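Domain of unknown function (Pectobacterium atrosepticum SCRI1043, PDB 3CJL) is of unknown function and forms a two-chain assembly of small alpha+beta subunits belonging to the DUF3861 family. Local coordinates at residues A[31-36]-A[50-55]. Sequence-based numbering, arbitrary orientation.
Sequences FKLLEK and AFMVGL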
ATOM      1  N   PHE A  31      -0.352  13.329  -3.992  1.00 34.75           N
ATOM      2  CA  PHE A  31      -1.452  13.954  -4.724  1.00 36.14           C
ATOM      3  C   PHE A  31      -1.033  14.379  -6.132  1.00 36.82           C
ATOM      4  O   PHE A  31      -1.827  14.251  -7.051  1.00 38.71           O
ATOM      5  CB  PHE A  31      -2.058  15.111  -3.928  1.00 37.22           C
ATOM      6  CG  PHE A  31      -2.863  14.659  -2.734  1.00 37.03           C
ATOM      7  CD1 PHE A  31      -2.244  14.297  -1.552  1.00 42.41           C
ATOM      8  CD2 PHE A  31      -4.243  14.582  -2.802  1.00 42.68           C
ATOM      9  CE1 PHE A  31      -2.989  13.853  -0.452  1.00 41.57           C
ATOM     10  CE2 PHE A  31      -4.979  14.160  -1.706  1.00 43.35           C
ATOM     11  CZ  PHE A  31      -4.339  13.797  -0.530  1.00 36.50           C
ATOM     12  N   LYS A  32       0.206  14.839  -6.314  1.00 37.49           N
ATOM     13  CA  LYS A  32       0.708  15.172  -7.666  1.00 40.29           C
ATOM     14  C   LYS A  32       0.902  13.896  -8.513  1.00 40.18           C
ATOM     15  O   LYS A  32       0.570  13.880  -9.695  1.00 39.74           O
ATOM     16  CB  LYS A  32       1.999  15.991  -7.590  1.00 39.30           C
ATOM     17  CG  LYS A  32       2.333  16.749  -8.858  1.00 43.24           C
ATOM     18  CD  LYS A  32       3.601  17.595  -8.689  1.00 44.29           C
ATOM     19  CE  LYS A  32       3.580  18.857  -9.562  1.00 52.33           C
ATOM     20  NZ  LYS A  32       3.477  18.592 -11.030  1.00 56.26           N
ATOM     21  N   LEU A  33       1.401  12.830  -7.888  1.00 41.00           N
ATOM     22  CA  LEU A  33       1.565  11.520  -8.539  1.00 42.22           C
ATOM     23  C   LEU A  33       0.201  10.943  -8.990  1.00 42.51           C
ATOM     24  O   LEU A  33       0.079  10.401 -10.103  1.00 39.75           O
ATOM     25  CB  LEU A  33       2.303  10.550  -7.599  1.00 42.06           C
ATOM     26  CG  LEU A  33       3.109   9.382  -8.174  1.00 44.67           C
ATOM     27  CD1 LEU A  33       4.311   9.885  -8.964  1.00 47.85           C
ATOM     28  CD2 LEU A  33       3.593   8.432  -7.054  1.00 45.98           C
ATOM     29  N   LEU A  34      -0.823  11.090  -8.145  1.00 41.92           N
ATOM     30  CA  LEU A  34      -2.184  10.642  -8.484  1.00 43.79           C
ATOM     31  C   LEU A  34      -2.795  11.394  -9.687  1.00 45.22           C
ATOM     32  O   LEU A  34      -3.441  10.773 -10.528  1.00 44.19           O
ATOM     33  CB  LEU A  34      -3.119  10.698  -7.260  1.00 42.66           C
ATOM     34  CG  LEU A  34      -2.842   9.660  -6.164  1.00 44.76           C
ATOM     35  CD1 LEU A  34      -3.627   9.969  -4.910  1.00 41.84           C
ATOM     36  CD2 LEU A  34      -3.131   8.236  -6.635  1.00 44.70           C
ATOM     37  N   GLU A  35      -2.589  12.709  -9.771  1.00 46.96           N
ATOM     38  CA  GLU A  35      -3.007  13.488 -10.946  1.00 49.56           C
ATOM     39  C   GLU A  35      -2.284  13.009 -12.213  1.00 50.33           C
ATOM     40  O   GLU A  35      -2.901  12.843 -13.263  1.00 51.97           O
ATOM     41  CB  GLU A  35      -2.697  14.985 -10.777  1.00 50.58           C
ATOM     42  CG  GLU A  35      -3.456  15.732  -9.686  1.00 54.34           C
ATOM     43  CD  GLU A  35      -3.070  17.216  -9.651  1.00 55.52           C
ATOM     44  OE1 GLU A  35      -3.485  17.951 -10.580  1.00 66.69           O
ATOM     45  OE2 GLU A  35      -2.354  17.645  -8.710  1.00 62.16           O
ATOM     46  N   LYS A  36      -0.975  12.810 -12.087  1.00 50.57           N
ATOM     47  CA  LYS A  36      -0.093  12.372 -13.181  1.00 51.24           C
ATOM     48  C   LYS A  36      -0.480  11.015 -13.792  1.00 51.01           C
ATOM     49  O   LYS A  36      -0.617  10.910 -15.009  1.00 50.85           O
ATOM     50  CB  LYS A  36       1.353  12.362 -12.661  1.00 50.60           C
ATOM     51  CG  LYS A  36       2.426  11.828 -13.579  1.00 53.16           C
ATOM     52  CD  LYS A  36       3.814  12.092 -12.965  1.00 55.31           C
ATOM     53  CE  LYS A  36       4.851  11.051 -13.392  1.00 62.98           C
ATOM     54  NZ  LYS A  36       4.541   9.692 -12.814  1.00 64.92           N
ATOM     55  N   ALA A  50      -6.227   3.372  -5.406  1.00 35.61           N
ATOM     56  CA  ALA A  50      -5.903   2.349  -4.380  1.00 35.32           C
ATOM     57  C   ALA A  50      -4.517   1.699  -4.592  1.00 32.07           C
ATOM     58  O   ALA A  50      -3.738   1.536  -3.677  1.00 31.45           O
ATOM     59  CB  ALA A  50      -7.006   1.251  -4.357  1.00 31.97           C
ATOM     60  N   PHE A  51      -4.244   1.336  -5.829  1.00 33.64           N
ATOM     61  CA  PHE A  51      -2.987   0.725  -6.236  1.00 35.58           C
ATOM     62  C   PHE A  51      -1.803   1.634  -5.948  1.00 35.66           C
ATOM     63  O   PHE A  51      -0.818   1.191  -5.361  1.00 37.11           O
ATOM     64  CB  PHE A  51      -3.101   0.307  -7.723  1.00 39.62           C
ATOM     65  CG  PHE A  51      -1.823   0.241  -8.466  1.00 41.55           C
ATOM     66  CD1 PHE A  51      -0.974  -0.833  -8.339  1.00 48.33           C
ATOM     67  CD2 PHE A  51      -1.486   1.249  -9.344  1.00 47.18           C
ATOM     68  CE1 PHE A  51       0.210  -0.855  -9.061  1.00 47.08           C
ATOM     69  CE2 PHE A  51      -0.320   1.206 -10.047  1.00 49.48           C
ATOM     70  CZ  PHE A  51       0.520   0.160  -9.902  1.00 45.88           C
HETATM   71  N   MSE A  52      -1.917   2.900  -6.327  1.00 37.22           N
HETATM   72  CA  MSE A  52      -0.844   3.882  -6.128  1.00 37.17           C
HETATM   73  C   MSE A  52      -0.636   4.236  -4.665  1.00 36.44           C
HETATM   74  O   MSE A  52       0.491   4.327  -4.213  1.00 36.71           O
HETATM   75  CB  MSE A  52      -1.124   5.128  -6.957  1.00 38.49           C
HETATM   76  CG  MSE A  52      -0.948   4.890  -8.476  1.00 47.50           C
HETATM   77 SE   MSE A  52       0.904   4.442  -9.040  0.75 54.85          SE
HETATM   78  CE  MSE A  52       1.768   5.770  -7.930  1.00 45.84           C
ATOM     79  N   VAL A  53      -1.716   4.392  -3.905  1.00 35.62           N
ATOM     80  CA  VAL A  53      -1.606   4.650  -2.460  1.00 33.98           C
ATOM     81  C   VAL A  53      -0.943   3.470  -1.757  1.00 33.18           C
ATOM     82  O   VAL A  53      -0.023   3.650  -0.956  1.00 33.22           O
ATOM     83  CB  VAL A  53      -2.988   4.941  -1.820  1.00 35.37           C
ATOM     84  CG1 VAL A  53      -2.912   4.931  -0.285  1.00 34.60           C
ATOM     85  CG2 VAL A  53      -3.525   6.276  -2.318  1.00 33.28           C
ATOM     86  N   GLY A  54      -1.413   2.269  -2.066  1.00 32.85           N
ATOM     87  CA  GLY A  54      -0.900   1.058  -1.460  1.00 33.62           C
ATOM     88  C   GLY A  54       0.559   0.813  -1.747  1.00 32.20           C
ATOM     89  O   GLY A  54       1.325   0.540  -0.828  1.00 32.16           O
ATOM     90  N   LEU A  55       0.930   0.941  -3.017  1.00 33.10           N
ATOM     91  CA  LEU A  55       2.323   0.809  -3.477  1.00 34.78           C
ATOM     92  C   LEU A  55       3.328   1.808  -2.834  1.00 34.90           C
ATOM     93  O   LEU A  55       4.442   1.431  -2.474  1.00 34.25           O
ATOM     94  CB  LEU A  55       2.343   0.985  -4.990  1.00 33.98           C
ATOM     95  CG  LEU A  55       3.637   0.797  -5.760  1.00 37.82           C
ATOM     96  CD1 LEU A  55       4.081  -0.636  -5.635  1.00 43.47           C
ATOM     97  CD2 LEU A  55       3.399   1.190  -7.208  1.00 36.72           C
TER
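L34 and M52 bring helices 30-37 and 45-64 nearest each other, their CA atoms 7.3 Å apart, and the two segments meet through side chains alone. M52, a selenomethionine introduced in place of methionine, stands at the centre, pointing from its helix toward the other and taking both leucines on one side chain. Bends at chi2 (-64°) and chi3 (-43°) fold the chain back on itself and deliver the CE methyl to L33. There CE lies 3.3 Å from CD2 of L33, closer than carbons usually pack and perhaps partly a matter of modelling; the two side chains cross at roughly a right angle. L33 also directs its CB toward the facing helix, and its CD2 branch does the touching. L34 works nearer the root of M52: its CB leaves the helix obliquely, yet the CD2 branch reaches within 3.7 Å of CB of M52, the two side chains running past each other in opposite directions. The contact is thus a small, wholly apolar one, burying 170 Å² in total. It joins the short helix following strand 19-26 to the long helix 45-64, whose F51 and L55 pack on helix 75-86. The second subunit also borders this region: L34 packs on L20 of its strand 19-26, and the ring of F51 meets that of F71 on its helix 69-72, with planes at about 80°.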